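Local structure of alpha-L-arabinofuranosidase B (Aspergillus kawachii, 6SXT) at residues H155-C160 / N284-T289. The protein hydrolyses terminal non-reducing alpha-L-arabinofuranosyl residues from arabinoxylan, arabinan and arabinogalactan side chains, helping to break down plant hemicellulose. Residues are numbered along the deposited sequence; the frame is centred on the assembly and turned at random.
With NAG (2-acetamido-2-deoxy-beta-D-glucopyranose), chain B.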
loop_
_atom_site.group_PDB
_atom_site.type_symbol
_atom_site.label_atom_id
_atom_site.label_comp_id
_atom_site.label_asym_id
_atom_site.label_seq_id
_atom_site.Cartn_x
_atom_site.Cartn_y
_atom_site.Cartn_z
ATOM N N HIS A 155 -1.362 8.359 -0.702
ATOM C CA HIS A 155 -0.249 7.389 -0.674
ATOM C C HIS A 155 0.170 7.094 -2.101
ATOM O O HIS A 155 -0.555 6.398 -2.784
ATOM C CB HIS A 155 -0.666 6.100 0.067
ATOM C CG HIS A 155 0.429 5.111 0.171
ATOM N ND1 HIS A 155 0.196 3.754 0.203
ATOM C CD2 HIS A 155 1.783 5.278 0.283
ATOM C CE1 HIS A 155 1.352 3.129 0.311
ATOM N NE2 HIS A 155 2.373 4.045 0.347
ATOM N N TYR A 156 1.267 7.672 -2.575
ATOM C CA TYR A 156 1.605 7.599 -4.004
ATOM C C TYR A 156 3.053 8.043 -4.146
ATOM O O TYR A 156 3.604 8.669 -3.238
ATOM C CB TYR A 156 0.664 8.456 -4.867
ATOM C CG TYR A 156 0.807 9.924 -4.587
ATOM C CD1 TYR A 156 1.698 10.681 -5.321
ATOM C CD2 TYR A 156 0.037 10.555 -3.619
ATOM C CE1 TYR A 156 1.874 12.046 -5.081
ATOM C CE2 TYR A 156 0.185 11.913 -3.386
ATOM C CZ TYR A 156 1.116 12.653 -4.100
ATOM O OH TYR A 156 1.228 13.987 -3.844
ATOM N N ASN A 157 3.603 7.804 -5.321
ATOM C CA ASN A 157 4.875 8.453 -5.716
ATOM C C ASN A 157 4.820 8.704 -7.214
ATOM O O ASN A 157 3.729 8.707 -7.821
ATOM C CB ASN A 157 6.061 7.672 -5.161
ATOM C CG ASN A 157 6.307 6.333 -5.839
ATOM O OD1 ASN A 157 5.673 6.042 -6.854
ATOM N ND2 ASN A 157 7.201 5.547 -5.251
ATOM N N ASP A 158 6.000 8.966 -7.813
ATOM C CA ASP A 158 6.097 9.375 -9.219
ATOM C C ASP A 158 6.842 8.301 -9.996
ATOM O O ASP A 158 7.132 8.549 -11.197
ATOM C CB ASP A 158 6.773 10.752 -9.306
ATOM C CG ASP A 158 8.142 10.803 -8.671
ATOM O OD1 ASP A 158 8.625 9.779 -8.235
ATOM O OD2 ASP A 158 8.725 11.931 -8.641
ATOM N N ALA A 159 7.027 7.113 -9.425
ATOM C CA ALA A 159 7.768 6.007 -10.070
ATOM C C ALA A 159 6.795 5.084 -10.779
ATOM O O ALA A 159 5.644 4.963 -10.371
ATOM C CB ALA A 159 8.580 5.291 -9.065
ATOM N N CYS A 160 7.216 4.419 -11.838
ATOM C CA CYS A 160 6.312 3.524 -12.573
ATOM C C CYS A 160 6.173 2.220 -11.791
ATOM O O CYS A 160 7.189 1.637 -11.407
ATOM C CB CYS A 160 6.843 3.215 -13.951
ATOM S SG CYS A 160 5.685 2.242 -14.914
ATOM N N ASN A 284 8.263 -1.782 -10.766
ATOM C CA ASN A 284 7.894 -1.970 -9.337
ATOM C C ASN A 284 8.431 -0.854 -8.444
ATOM O O ASN A 284 8.815 -1.148 -7.325
ATOM C CB ASN A 284 8.199 -3.383 -8.865
ATOM C CG ASN A 284 9.656 -3.858 -8.866
ATOM O OD1 ASN A 284 10.347 -3.830 -7.814
ATOM N ND2 ASN A 284 10.084 -4.389 -9.985
ATOM N N GLY A 285 8.473 0.373 -8.930
ATOM C CA GLY A 285 8.955 1.502 -8.125
ATOM C C GLY A 285 7.861 2.252 -7.378
ATOM O O GLY A 285 8.194 3.077 -6.527
ATOM N N ALA A 286 6.593 1.967 -7.697
ATOM C CA ALA A 286 5.471 2.790 -7.201
ATOM C C ALA A 286 5.031 2.342 -5.810
ATOM O O ALA A 286 5.329 1.230 -5.335
ATOM C CB ALA A 286 4.321 2.763 -8.175
ATOM N N GLN A 287 4.269 3.221 -5.185
ATOM C CA GLN A 287 3.597 2.908 -3.927
ATOM C C GLN A 287 2.151 3.375 -4.021
ATOM O O GLN A 287 1.835 4.294 -4.771
ATOM C CB GLN A 287 4.337 3.511 -2.725
ATOM C CG GLN A 287 4.331 5.023 -2.712
ATOM C CD GLN A 287 5.253 5.629 -1.676
ATOM O OE1 GLN A 287 6.121 4.919 -1.138
ATOM N NE2 GLN A 287 5.063 6.915 -1.349
ATOM N N GLY A 288 1.300 2.793 -3.161
ATOM C CA GLY A 288 -0.132 3.133 -3.122
ATOM C C GLY A 288 -0.862 2.172 -2.234
ATOM O O GLY A 288 -0.265 1.237 -1.726
ATOM N N THR A 289 -2.129 2.457 -2.005
ATOM C CA THR A 289 -2.955 1.606 -1.173
ATOM C C THR A 289 -4.243 1.276 -1.909
ATOM O O THR A 289 -4.920 2.204 -2.384
ATOM C CB THR A 289 -3.339 2.279 0.152
ATOM O OG1 THR A 289 -2.149 2.568 0.884
ATOM C CG2 THR A 289 -4.226 1.408 1.012
HETATM C C1 NAG B . 5.918 14.161 -7.241
HETATM C C2 NAG B . 6.961 14.975 -8.062
HETATM C C3 NAG B . 8.198 15.246 -7.194
HETATM C C4 NAG B . 7.815 15.935 -5.907
HETATM C C5 NAG B . 6.709 15.044 -5.253
HETATM C C6 NAG B . 6.256 15.605 -3.940
HETATM C C7 NAG B . 7.233 14.782 -10.499
HETATM C C8 NAG B . 7.690 13.866 -11.550
HETATM N N2 NAG B . 7.361 14.284 -9.266
HETATM O O3 NAG B . 9.026 16.141 -8.030
HETATM O O4 NAG B . 8.874 15.919 -4.953
HETATM O O5 NAG B . 5.572 14.970 -6.092
HETATM O O6 NAG B . 5.755 16.920 -4.063
HETATM O O7 NAG B . 6.702 15.875 -10.765
HETATM O O HOH W 1 -3.044 4.809 -3.407
HETATM O O HOH W 2 4.934 3.303 0.791
HETATM O O HOH W 3 1.866 6.019 -7.008
#
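Q287 reaches across to H155, Y156 and N157 where, in the concanavalin-like beta-sandwich of the catalytic domain, the loop after strand 145-152 runs roughly antiparallel to the chain entering strand 288-296. Q287 CB lies 3.7 Å from H155 NE2. With chi1 at 66°, Q287 CG sits between the backbone N and carbonyl carbon and packs 3.6 Å from Y156 C; the chain then extends, carrying the amide past the peptide. Q287 NE2 donates to Y156 O at 3.0 Å, arriving from above the carbonyl plane, and also bonds E418 of the arabinose-binding domain. K414 of that domain shares Y156 O, so the two domains meet at this edge of the contact. Q287 OE1 accepts a hydrogen bond from a water that also bonds H155 NE2, tying the amide to the imidazole. That ring lies over G288, whose CA makes a CH-pi contact 3.8 Å from the H155 ring centroid, while F123 stacks on the ring. Farther along, the N157 amide serves both segments: OD1 accepts from A159 N, closing an Asx turn, and N157 ND2 donates nearly straight to G285 O (3.0 Å, 166°), which lies close to the plane of the N157 amide. G285 N in turn bonds C160 O, the carbonyl of the cis peptide to C161; these cysteines form a vicinal disulfide bordering the inhibitor pocket. D158 OD2 accepts from NAG N2. Near the start of strand 288-296, the anti placement of H155 CG (chi1 -178°) lets H155 ND1 hydrogen-bond T289 OG1 at 2.7 Å.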